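Thymine dioxygenase (Neurospora crassa, PDB 5C3P) probably oxidises thymine as a metal- and 2-oxoglutarate-dependent dioxygenase of the iron/ascorbate-dependent oxidoreductase family. Local coordinates at residues L191-Y196 / Y289-F294; E215-G220 / S270-V275; I222-Q227 / Y293-N298. All blocks are in the same frame, centred on the assembly; numbering follows the deposited sequence.

Contact 1 of 3, residues L191-Y196 / Y289-F294; sequences LRLLHY and YSIAYF. With AKG (2-oxoglutaric acid), chain F.
Arg192 and Phe294 meet on the face of the sheet that carries the 2-oxoglutarate. Phe294 CE2 comes over one face of the guanidinium, toward its rim; CE2 is 3.6 Å from Arg192 NE. The two planes are 66° apart, so this is no flat stack. Arg192 leaves the strand with CG opposite the backbone N (chi1 -178°) and bends at chi3, which brings NH1 to the ligand. Its bond from NH1 to AKG O2 is weak, at 2.8 Å and poorly aligned. At the other end of the ligand, Tyr196 OH and Ser290 OG each donate to AKG O4, both at 2.7 Å, and Ser290 OG lies in plane at the edge of the Tyr196 ring. Arg288 NH2 adds a further bond to the ligand. Leu194 CD1 packs 3.3 Å from Ser290 OG.

The opposite face is apolar and aromatic. His195 and Tyr289 run side by side with planes 24° apart, but the rings are slid and barely overlap. His195 ND1 bonds to Glu121. Leu191 CD1 presses on Ile291 CG2 at 3.5 Å, a tight fit, and helices 57-71 and 147-173 cover this side. Backbone bonds join Arg192 with Ala292 and Leu194 with Ser290; the one from Ser290 N is weak. These are two antiparallel neighbours in the major sheet of the double-stranded beta-helix (jelly-roll) fold, lining its 2-oxoglutarate pocket.

Contact 2 of 3, residues E215-G220 / S270-V275; sequences EHTDYG and STVHRV. With NI (nickel (II) ion), chain E; AKG (2-oxoglutaric acid), chain F; EDO (1,2-ethanediol), chain H.
His216 and His273 both hold CG between the backbone N and the carbonyl carbon (chi1 62° and 53°), which turns both rings to the same metal. The rings are oblique, with planes 55° apart. His216 NE2 binds nickel at 2.3 Å and His273 NE2 binds it at 2.2 Å. Asp218 supplies OD1 at 2.2 Å from nickel, its carboxylate nearly perpendicular to the His273 ring. AKG O1, AKG O5 and a water complete six-fold coordination.

Second-shell bonds fix these groups. His273 ND1 donates to Thr271 O at 2.9 Å, within the ring plane, while His216 ND1 bonds to Gly214 O. Asp218 OD2 takes a hydrogen bond from the metal-bound water and is also hydrogen-bonded to Thr223 OG1 and Asn255 ND2. Two backbone bonds join His216 and His273, the straighter from His273 N to His216 O at 3.0 Å. A second water links Asp218 N, Ser270 OG and Thr271 O. At the outer end, a third water bridges Glu215 OE1 and Arg274 NH1.

This is the His-X-Asp...His facial triad of the 2-oxoglutarate oxygenases. Nickel probably stands in for iron here. With the oxoacid chelating through two atoms, the water marks a site that oxygen could take once the water leaves.

Contact 3 of 3, residues I222-Q227 / Y293-N298; sequences ITLLFQ and YFCNPN. With AKG (2-oxoglutaric acid), chain F.
Leu224 and Tyr293 lie side by side and point the same way in the major sheet of the double-stranded beta-helix, with Leu224 CD1 3.9 Å from Tyr293 CD2. Tyr293 swings its ring opposite the backbone N (chi1 -174°), which lays CD2 beside the leucine methyl. Leu224 CG also approaches Cys295 SG, at 4.3 Å. Next along the same face, the CB atoms of Ile222 and Cys295 meet. This apolar face is covered by helix 147-173, through Met166 on Ile222, Cys158 and Lys159 on Tyr293, and His162 on Cys295.

The two strands are antiparallel neighbours. The axes of the two short strand segments run at 166° to each other. Leu224 and Tyr293 form a hydrogen-bonded pair, with Tyr293 N to Leu224 O at 2.8 Å and Leu224 N to Tyr293 O at 3.0 Å. Cys295 N donates to Ile222 O at 2.7 Å. The return bond from Ile222 N is long and weak. Ser221 OG also bonds to Cys295 O.

The opposite face looks into the active site. Here Thr223 and Phe294 form the non-hydrogen-bonded pair, their side chains alongside each other. Thr223 CG2 lies 3.9 Å from both CD1 and CE1 of Phe294. Farther along, Leu225 turns its two methyls to the C5 carboxylate of the 2-oxoglutarate, giving that group an apolar neighbour. The Phe294 ring brings an edge to the other end of the ligand, with AKG C1 near its plane. The polar edge is Thr223 OG1, 3.3 Å from Phe294 CD1 and hydrogen-bonded to OD2 of the metal ligand Asp218.

Overall arrangement
Strand 190-200 comes first and gives contact 1 its opening segment. The chain then passes through 215-220 and 222-227, which open contacts 2 and 3. Segment 270-275 closes contact 2 with a loop of 49 residues, lying wholly within the loop of contact 1. Strand 284-295 then closes contacts 1 and 3 together. Contacts 2 and 3 cross, because their segments alternate along the chain. Strands 190-200 and 222-227 flank strand 284-295 in the major sheet, so contacts 1 and 3 lie on its two sides and share Tyr293 and Phe294. Contact 2 belongs to the smaller four-stranded sheet. The 2-oxoglutarate touches all three contacts. Asp218, in the loop after strand 213-216, ties contact 2 to the major sheet through Thr223 and Phe294.

Contact 1 of 3, residues L191-Y196 / Y289-F294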
loop_
_atom_site.group_PDB
_atom_site.type_symbol
_atom_site.label_atom_id
_atom_site.label_comp_id
_atom_site.label_asym_id
_atom_site.label_seq_id
_atom_site.Cartn_x
_atom_site.Cartn_y
_atom_site.Cartn_z
ATOM N N LEU A 191 8.316 0.496 3.078
ATOM C CA LEU A 191 7.508 1.374 3.888
ATOM C C LEU A 191 7.472 2.725 3.195
ATOM O O LEU A 191 8.501 3.384 3.077
ATOM C CB LEU A 191 8.123 1.514 5.293
ATOM C CG LEU A 191 7.465 2.516 6.263
ATOM C CD1 LEU A 191 6.038 2.124 6.602
ATOM C CD2 LEU A 191 8.283 2.630 7.539
ATOM N N ARG A 192 6.291 3.143 2.742
ATOM C CA ARG A 192 6.142 4.437 2.078
ATOM C C ARG A 192 5.319 5.422 2.903
ATOM O O ARG A 192 4.104 5.262 3.051
ATOM C CB ARG A 192 5.492 4.274 0.702
ATOM C CG ARG A 192 5.360 5.594 -0.075
ATOM C CD ARG A 192 4.491 5.449 -1.314
ATOM N NE ARG A 192 5.210 4.848 -2.421
ATOM C CZ ARG A 192 4.666 4.500 -3.585
ATOM N NH1 ARG A 192 3.367 4.665 -3.813
ATOM N NH2 ARG A 192 5.431 3.956 -4.527
ATOM N N LEU A 193 5.976 6.463 3.404
ATOM C CA LEU A 193 5.278 7.583 4.037
ATOM C C LEU A 193 4.745 8.514 2.944
ATOM O O LEU A 193 5.480 8.860 2.024
ATOM C CB LEU A 193 6.220 8.356 4.944
ATOM C CG LEU A 193 7.051 7.527 5.936
ATOM C CD1 LEU A 193 7.964 8.443 6.737
ATOM C CD2 LEU A 193 6.164 6.715 6.858
ATOM N N LEU A 194 3.479 8.908 3.052
ATOM C CA LEU A 194 2.856 9.795 2.082
ATOM C C LEU A 194 2.321 11.049 2.732
ATOM O O LEU A 194 1.776 11.032 3.842
ATOM C CB LEU A 194 1.709 9.101 1.352
ATOM C CG LEU A 194 2.129 7.986 0.399
ATOM C CD1 LEU A 194 1.083 6.881 0.330
ATOM C CD2 LEU A 194 2.416 8.560 -0.980
ATOM N N HIS A 195 2.474 12.150 2.015
ATOM C CA HIS A 195 1.958 13.422 2.462
ATOM C C HIS A 195 1.298 14.075 1.276
ATOM O O HIS A 195 1.945 14.307 0.256
ATOM C CB HIS A 195 3.093 14.299 2.988
ATOM C CG HIS A 195 2.687 15.711 3.302
ATOM N ND1 HIS A 195 3.356 16.807 2.795
ATOM C CD2 HIS A 195 1.698 16.208 4.080
ATOM C CE1 HIS A 195 2.795 17.916 3.244
ATOM N NE2 HIS A 195 1.789 17.580 4.031
ATOM N N TYR A 196 0.010 14.353 1.406
ATOM C CA TYR A 196 -0.707 15.118 0.393
ATOM C C TYR A 196 -0.944 16.520 0.964
ATOM O O TYR A 196 -1.737 16.685 1.901
ATOM C CB TYR A 196 -2.020 14.421 0.053
ATOM C CG TYR A 196 -1.885 12.966 -0.395
ATOM C CD1 TYR A 196 -1.810 11.933 0.535
ATOM C CD2 TYR A 196 -1.855 12.627 -1.752
ATOM C CE1 TYR A 196 -1.692 10.603 0.130
ATOM C CE2 TYR A 196 -1.762 11.299 -2.167
ATOM C CZ TYR A 196 -1.676 10.290 -1.228
ATOM O OH TYR A 196 -1.579 8.970 -1.632
ATOM N N TYR A 289 -2.325 12.626 5.511
ATOM C CA TYR A 289 -1.235 11.689 5.694
ATOM C C TYR A 289 -1.737 10.264 5.584
ATOM O O TYR A 289 -2.804 9.921 6.115
ATOM C CB TYR A 289 -0.608 11.870 7.073
ATOM C CG TYR A 289 0.030 13.209 7.234
ATOM C CD1 TYR A 289 1.349 13.408 6.851
ATOM C CD2 TYR A 289 -0.687 14.287 7.732
ATOM C CE1 TYR A 289 1.946 14.638 6.973
ATOM C CE2 TYR A 289 -0.095 15.529 7.861
ATOM C CZ TYR A 289 1.226 15.690 7.477
ATOM O OH TYR A 289 1.844 16.905 7.585
ATOM N N SER A 290 -0.947 9.439 4.902
ATOM C CA SER A 290 -1.153 8.002 4.887
ATOM C C SER A 290 0.202 7.333 4.866
ATOM O O SER A 290 1.232 7.978 4.616
ATOM C CB SER A 290 -1.971 7.582 3.660
ATOM O OG SER A 290 -1.223 7.802 2.486
ATOM N N ILE A 291 0.189 6.036 5.141
ATOM C CA ILE A 291 1.388 5.211 5.161
ATOM C C ILE A 291 1.033 3.875 4.520
ATOM O O ILE A 291 0.135 3.183 4.997
ATOM C CB ILE A 291 1.906 4.976 6.599
ATOM C CG1 ILE A 291 2.305 6.302 7.253
ATOM C CG2 ILE A 291 3.114 4.041 6.594
ATOM C CD1 ILE A 291 2.642 6.191 8.723
ATOM N N ALA A 292 1.716 3.554 3.422
ATOM C CA ALA A 292 1.547 2.290 2.717
ATOM C C ALA A 292 2.773 1.405 2.925
ATOM O O ALA A 292 3.901 1.831 2.712
ATOM C CB ALA A 292 1.336 2.536 1.229
ATOM N N TYR A 293 2.549 0.167 3.329
ATOM C CA TYR A 293 3.639 -0.772 3.505
ATOM C C TYR A 293 3.451 -1.857 2.467
ATOM O O TYR A 293 2.533 -2.675 2.576
ATOM C CB TYR A 293 3.610 -1.334 4.922
ATOM C CG TYR A 293 4.775 -2.216 5.274
ATOM C CD1 TYR A 293 5.985 -1.678 5.677
ATOM C CD2 TYR A 293 4.658 -3.596 5.214
ATOM C CE1 TYR A 293 7.055 -2.504 6.018
ATOM C CE2 TYR A 293 5.713 -4.425 5.549
ATOM C CZ TYR A 293 6.902 -3.872 5.960
ATOM O OH TYR A 293 7.934 -4.699 6.282
ATOM N N PHE A 294 4.285 -1.803 1.435
ATOM C CA PHE A 294 4.180 -2.690 0.289
ATOM C C PHE A 294 4.948 -3.955 0.593
ATOM O O PHE A 294 6.182 -3.923 0.786
ATOM C CB PHE A 294 4.737 -2.024 -0.970
ATOM C CG PHE A 294 4.006 -0.775 -1.360
ATOM C CD1 PHE A 294 2.769 -0.844 -1.998
ATOM C CD2 PHE A 294 4.545 0.477 -1.085
ATOM C CE1 PHE A 294 2.091 0.313 -2.354
ATOM C CE2 PHE A 294 3.877 1.636 -1.441
ATOM C CZ PHE A 294 2.645 1.559 -2.075
HETATM C C1 AKG F . -0.210 3.894 -3.017
HETATM O O1 AKG F . -0.015 2.833 -3.649
HETATM O O2 AKG F . 0.739 4.662 -2.726
HETATM C C2 AKG F . -1.591 4.235 -2.631
HETATM O O5 AKG F . -2.538 3.617 -3.116
HETATM C C3 AKG F . -1.829 5.352 -1.634
HETATM C C4 AKG F . -3.247 5.316 -1.074
HETATM C C5 AKG F . -3.457 6.309 0.046
HETATM O O3 AKG F . -4.470 6.162 0.761
HETATM O O4 AKG F . -2.659 7.258 0.211
#

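Contact 2 of 3, residues E215-G220 / S270-V275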
loop_
_atom_site.group_PDB
_atom_site.type_symbol
_atom_site.label_atom_id
_atom_site.label_comp_id
_atom_site.label_asym_id
_atom_site.label_seq_id
_atom_site.Cartn_x
_atom_site.Cartn_y
_atom_site.Cartn_z
ATOM N N GLU A 215 -5.099 6.767 -10.401
ATOM C CA GLU A 215 -5.614 5.402 -10.332
ATOM C C GLU A 215 -4.541 4.386 -10.731
ATOM O O GLU A 215 -3.718 4.650 -11.590
ATOM C CB GLU A 215 -6.869 5.254 -11.193
ATOM C CG GLU A 215 -6.629 5.193 -12.695
ATOM C CD GLU A 215 -7.911 4.934 -13.482
ATOM O OE1 GLU A 215 -8.967 5.494 -13.126
ATOM O OE2 GLU A 215 -7.862 4.165 -14.468
ATOM N N HIS A 216 -4.573 3.221 -10.102
ATOM C CA HIS A 216 -3.561 2.203 -10.306
ATOM C C HIS A 216 -3.935 0.955 -9.540
ATOM O O HIS A 216 -4.823 0.962 -8.669
ATOM C CB HIS A 216 -2.182 2.674 -9.795
ATOM C CG HIS A 216 -2.159 2.943 -8.328
ATOM N ND1 HIS A 216 -2.739 4.061 -7.771
ATOM C CD2 HIS A 216 -1.680 2.216 -7.292
ATOM C CE1 HIS A 216 -2.601 4.024 -6.460
ATOM N NE2 HIS A 216 -1.951 2.923 -6.149
ATOM N N THR A 217 -3.227 -0.119 -9.860
ATOM C CA THR A 217 -3.161 -1.281 -8.988
ATOM C C THR A 217 -1.757 -1.348 -8.421
ATOM O O THR A 217 -0.804 -0.925 -9.071
ATOM C CB THR A 217 -3.441 -2.591 -9.739
ATOM O OG1 THR A 217 -2.536 -2.719 -10.844
ATOM C CG2 THR A 217 -4.844 -2.635 -10.231
ATOM N N ASP A 218 -1.629 -1.874 -7.207
ATOM C CA ASP A 218 -0.326 -2.113 -6.610
ATOM C C ASP A 218 0.322 -3.321 -7.277
ATOM O O ASP A 218 -0.373 -4.236 -7.743
ATOM C CB ASP A 218 -0.463 -2.348 -5.096
ATOM C CG ASP A 218 -0.942 -1.115 -4.348
ATOM O OD1 ASP A 218 -0.951 -0.018 -4.933
ATOM O OD2 ASP A 218 -1.302 -1.234 -3.161
ATOM N N TYR A 219 1.651 -3.325 -7.315
ATOM C CA TYR A 219 2.408 -4.351 -8.048
ATOM C C TYR A 219 2.651 -5.632 -7.251
ATOM O O TYR A 219 2.734 -6.711 -7.828
ATOM C CB TYR A 219 3.779 -3.826 -8.482
ATOM C CG TYR A 219 3.777 -2.474 -9.155
ATOM C CD1 TYR A 219 2.798 -2.130 -10.076
ATOM C CD2 TYR A 219 4.774 -1.544 -8.875
ATOM C CE1 TYR A 219 2.805 -0.892 -10.697
ATOM C CE2 TYR A 219 4.789 -0.304 -9.484
ATOM C CZ TYR A 219 3.804 0.019 -10.395
ATOM O OH TYR A 219 3.817 1.256 -10.990
ATOM N N GLY A 220 2.764 -5.500 -5.932
ATOM C CA GLY A 220 3.273 -6.573 -5.078
ATOM C C GLY A 220 2.258 -7.601 -4.628
ATOM O O GLY A 220 1.272 -7.858 -5.307
ATOM N N SER A 270 -6.641 -7.967 -7.565
ATOM C CA SER A 270 -5.862 -6.746 -7.396
ATOM C C SER A 270 -6.699 -5.628 -7.982
ATOM O O SER A 270 -6.940 -5.581 -9.194
ATOM C CB SER A 270 -4.515 -6.834 -8.121
ATOM O OG SER A 270 -3.784 -5.618 -7.976
ATOM N N THR A 271 -7.156 -4.734 -7.123
ATOM C CA THR A 271 -8.217 -3.817 -7.479
ATOM C C THR A 271 -7.690 -2.399 -7.708
ATOM O O THR A 271 -6.808 -1.898 -6.986
ATOM C CB THR A 271 -9.313 -3.858 -6.407
ATOM O OG1 THR A 271 -9.809 -5.197 -6.324
ATOM C CG2 THR A 271 -10.486 -2.929 -6.755
ATOM N N VAL A 272 -8.249 -1.754 -8.726
ATOM C CA VAL A 272 -7.888 -0.380 -9.037
ATOM C C VAL A 272 -8.367 0.530 -7.903
ATOM O O VAL A 272 -9.508 0.432 -7.434
ATOM C CB VAL A 272 -8.494 0.067 -10.387
ATOM C CG1 VAL A 272 -8.183 1.528 -10.665
ATOM C CG2 VAL A 272 -7.983 -0.825 -11.531
ATOM N N HIS A 273 -7.490 1.425 -7.471
ATOM C CA HIS A 273 -7.852 2.425 -6.496
ATOM C C HIS A 273 -7.086 3.717 -6.755
ATOM O O HIS A 273 -6.079 3.729 -7.484
ATOM C CB HIS A 273 -7.574 1.916 -5.086
ATOM C CG HIS A 273 -6.180 1.429 -4.899
ATOM N ND1 HIS A 273 -5.703 0.280 -5.494
ATOM C CD2 HIS A 273 -5.149 1.948 -4.199
ATOM C CE1 HIS A 273 -4.439 0.108 -5.164
ATOM N NE2 HIS A 273 -4.085 1.098 -4.367
ATOM N N ARG A 274 -7.559 4.785 -6.118
ATOM C CA ARG A 274 -7.012 6.133 -6.289
ATOM C C ARG A 274 -7.328 6.967 -5.059
ATOM O O ARG A 274 -8.098 6.552 -4.192
ATOM C CB ARG A 274 -7.614 6.814 -7.545
ATOM C CG ARG A 274 -9.101 7.120 -7.415
ATOM C CD ARG A 274 -9.717 7.706 -8.682
ATOM N NE ARG A 274 -11.088 8.152 -8.408
ATOM C CZ ARG A 274 -11.899 8.702 -9.304
ATOM N NH1 ARG A 274 -11.478 8.888 -10.547
ATOM N NH2 ARG A 274 -13.133 9.068 -8.955
ATOM N N VAL A 275 -6.719 8.143 -4.987
ATOM C CA VAL A 275 -7.043 9.121 -3.958
ATOM C C VAL A 275 -7.469 10.413 -4.628
ATOM O O VAL A 275 -6.696 11.035 -5.356
ATOM C CB VAL A 275 -5.868 9.412 -3.009
ATOM C CG1 VAL A 275 -6.324 10.337 -1.888
ATOM C CG2 VAL A 275 -5.297 8.118 -2.425
HETATM NI NI NI E . -1.972 1.781 -4.115
HETATM C C1 AKG F . -0.210 3.894 -3.017
HETATM O O1 AKG F . -0.015 2.833 -3.649
HETATM O O2 AKG F . 0.739 4.662 -2.726
HETATM C C2 AKG F . -1.591 4.235 -2.631
HETATM O O5 AKG F . -2.538 3.617 -3.116
HETATM C C3 AKG F . -1.829 5.352 -1.634
HETATM C C4 AKG F . -3.247 5.316 -1.074
HETATM C C5 AKG F . -3.457 6.309 0.046
HETATM O O3 AKG F . -4.470 6.162 0.761
HETATM O O4 AKG F . -2.659 7.258 0.211
HETATM C C1 EDO H . -13.408 -4.615 -8.423
HETATM O O1 EDO H . -12.803 -3.704 -9.379
HETATM C C2 EDO H . -12.727 -5.987 -8.248
HETATM O O2 EDO H . -11.328 -6.035 -8.603
HETATM O O HOH W 1 -9.186 8.077 -12.209
HETATM O O HOH W 2 -4.122 -3.171 -6.302
HETATM O O HOH W 3 -1.917 0.946 -1.982
#

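Contact 3 of 3, residues I222-Q227 / Y293-N298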
loop_
_atom_site.group_PDB
_atom_site.type_symbol
_atom_site.label_atom_id
_atom_site.label_comp_id
_atom_site.label_asym_id
_atom_site.label_seq_id
_atom_site.Cartn_x
_atom_site.Cartn_y
_atom_site.Cartn_z
ATOM N N ILE A 222 0.834 -7.898 -1.059
ATOM C CA ILE A 222 -0.111 -7.309 -0.128
ATOM C C ILE A 222 0.359 -5.880 0.182
ATOM O O ILE A 222 1.557 -5.625 0.266
ATOM C CB ILE A 222 -0.189 -8.195 1.140
ATOM C CG1 ILE A 222 -1.048 -9.443 0.871
ATOM C CG2 ILE A 222 -0.657 -7.436 2.373
ATOM C CD1 ILE A 222 -2.541 -9.225 0.831
ATOM N N THR A 223 -0.583 -4.954 0.310
ATOM C CA THR A 223 -0.287 -3.611 0.814
ATOM C C THR A 223 -1.083 -3.358 2.089
ATOM O O THR A 223 -2.297 -3.603 2.137
ATOM C CB THR A 223 -0.628 -2.520 -0.220
ATOM O OG1 THR A 223 0.133 -2.737 -1.392
ATOM C CG2 THR A 223 -0.323 -1.124 0.307
ATOM N N LEU A 224 -0.388 -2.895 3.123
ATOM C CA LEU A 224 -1.016 -2.482 4.380
ATOM C C LEU A 224 -1.108 -0.985 4.352
ATOM O O LEU A 224 -0.077 -0.311 4.295
ATOM C CB LEU A 224 -0.157 -2.888 5.580
ATOM C CG LEU A 224 0.298 -4.331 5.638
ATOM C CD1 LEU A 224 1.207 -4.534 6.843
ATOM C CD2 LEU A 224 -0.921 -5.229 5.713
ATOM N N LEU A 225 -2.330 -0.458 4.368
ATOM C CA LEU A 225 -2.550 0.980 4.202
ATOM C C LEU A 225 -3.143 1.604 5.460
ATOM O O LEU A 225 -4.283 1.307 5.845
ATOM C CB LEU A 225 -3.470 1.262 3.002
ATOM C CG LEU A 225 -3.796 2.746 2.799
ATOM C CD1 LEU A 225 -2.564 3.530 2.351
ATOM C CD2 LEU A 225 -4.924 2.916 1.795
ATOM N N PHE A 226 -2.360 2.485 6.075
ATOM C CA PHE A 226 -2.776 3.233 7.238
ATOM C C PHE A 226 -3.161 4.638 6.786
ATOM O O PHE A 226 -2.332 5.364 6.250
ATOM C CB PHE A 226 -1.625 3.300 8.244
ATOM C CG PHE A 226 -1.114 1.951 8.680
ATOM C CD1 PHE A 226 -0.186 1.255 7.911
ATOM C CD2 PHE A 226 -1.553 1.376 9.865
ATOM C CE1 PHE A 226 0.293 0.016 8.315
ATOM C CE2 PHE A 226 -1.072 0.138 10.275
ATOM C CZ PHE A 226 -0.153 -0.547 9.498
ATOM N N GLN A 227 -4.411 5.029 6.976
ATOM C CA GLN A 227 -4.821 6.368 6.576
ATOM C C GLN A 227 -5.327 7.190 7.757
ATOM O O GLN A 227 -5.842 6.647 8.723
ATOM C CB GLN A 227 -5.868 6.314 5.461
ATOM C CG GLN A 227 -7.165 5.588 5.822
ATOM C CD GLN A 227 -8.232 5.708 4.733
ATOM O OE1 GLN A 227 -8.171 6.593 3.877
ATOM N NE2 GLN A 227 -9.220 4.822 4.775
ATOM N N TYR A 293 2.549 0.167 3.329
ATOM C CA TYR A 293 3.639 -0.772 3.505
ATOM C C TYR A 293 3.451 -1.857 2.467
ATOM O O TYR A 293 2.533 -2.675 2.576
ATOM C CB TYR A 293 3.610 -1.334 4.922
ATOM C CG TYR A 293 4.775 -2.216 5.274
ATOM C CD1 TYR A 293 5.985 -1.678 5.677
ATOM C CD2 TYR A 293 4.658 -3.596 5.214
ATOM C CE1 TYR A 293 7.055 -2.504 6.018
ATOM C CE2 TYR A 293 5.713 -4.425 5.549
ATOM C CZ TYR A 293 6.902 -3.872 5.960
ATOM O OH TYR A 293 7.934 -4.699 6.282
ATOM N N PHE A 294 4.285 -1.803 1.435
ATOM C CA PHE A 294 4.180 -2.690 0.289
ATOM C C PHE A 294 4.948 -3.955 0.593
ATOM O O PHE A 294 6.182 -3.923 0.786
ATOM C CB PHE A 294 4.737 -2.024 -0.970
ATOM C CG PHE A 294 4.006 -0.775 -1.360
ATOM C CD1 PHE A 294 2.769 -0.844 -1.998
ATOM C CD2 PHE A 294 4.545 0.477 -1.085
ATOM C CE1 PHE A 294 2.091 0.313 -2.354
ATOM C CE2 PHE A 294 3.877 1.636 -1.441
ATOM C CZ PHE A 294 2.645 1.559 -2.075
ATOM N N CYS A 295 4.201 -5.055 0.672
ATOM C CA CYS A 295 4.756 -6.359 0.958
ATOM C C CYS A 295 4.980 -7.112 -0.352
ATOM O O CYS A 295 4.142 -7.070 -1.267
ATOM C CB CYS A 295 3.837 -7.167 1.864
ATOM S SG CYS A 295 3.298 -6.335 3.381
ATOM N N ASN A 296 6.121 -7.785 -0.436
ATOM C CA ASN A 296 6.491 -8.562 -1.611
ATOM C C ASN A 296 7.089 -9.905 -1.198
ATOM O O ASN A 296 7.632 -10.028 -0.091
ATOM C CB ASN A 296 7.523 -7.805 -2.456
ATOM C CG ASN A 296 7.015 -6.460 -2.931
ATOM O OD1 ASN A 296 6.102 -6.390 -3.748
ATOM N ND2 ASN A 296 7.601 -5.392 -2.427
ATOM N N PRO A 297 6.991 -10.921 -2.080
ATOM C CA PRO A 297 7.774 -12.134 -1.871
ATOM C C PRO A 297 9.262 -11.824 -1.965
ATOM O O PRO A 297 9.655 -10.837 -2.601
ATOM C CB PRO A 297 7.351 -13.046 -3.036
ATOM C CG PRO A 297 6.097 -12.449 -3.586
ATOM C CD PRO A 297 6.230 -10.977 -3.345
ATOM N N ASN A 298 10.079 -12.651 -1.325
ATOM C CA ASN A 298 11.532 -12.569 -1.472
ATOM C C ASN A 298 11.937 -12.408 -2.954
ATOM O O ASN A 298 11.371 -13.061 -3.830
ATOM C CB ASN A 298 12.198 -13.832 -0.909
ATOM C CG ASN A 298 11.796 -14.134 0.535
ATOM O OD1 ASN A 298 11.377 -13.255 1.285
ATOM N ND2 ASN A 298 11.928 -15.393 0.925
HETATM C C1 AKG F . -0.210 3.894 -3.017
HETATM O O1 AKG F . -0.015 2.833 -3.649
HETATM O O2 AKG F . 0.739 4.662 -2.726
HETATM C C2 AKG F . -1.591 4.235 -2.631
HETATM O O5 AKG F . -2.538 3.617 -3.116
HETATM C C3 AKG F . -1.829 5.352 -1.634
HETATM C C4 AKG F . -3.247 5.316 -1.074
HETATM C C5 AKG F . -3.457 6.309 0.046
HETATM O O3 AKG F . -4.470 6.162 0.761
HETATM O O4 AKG F . -2.659 7.258 0.211
#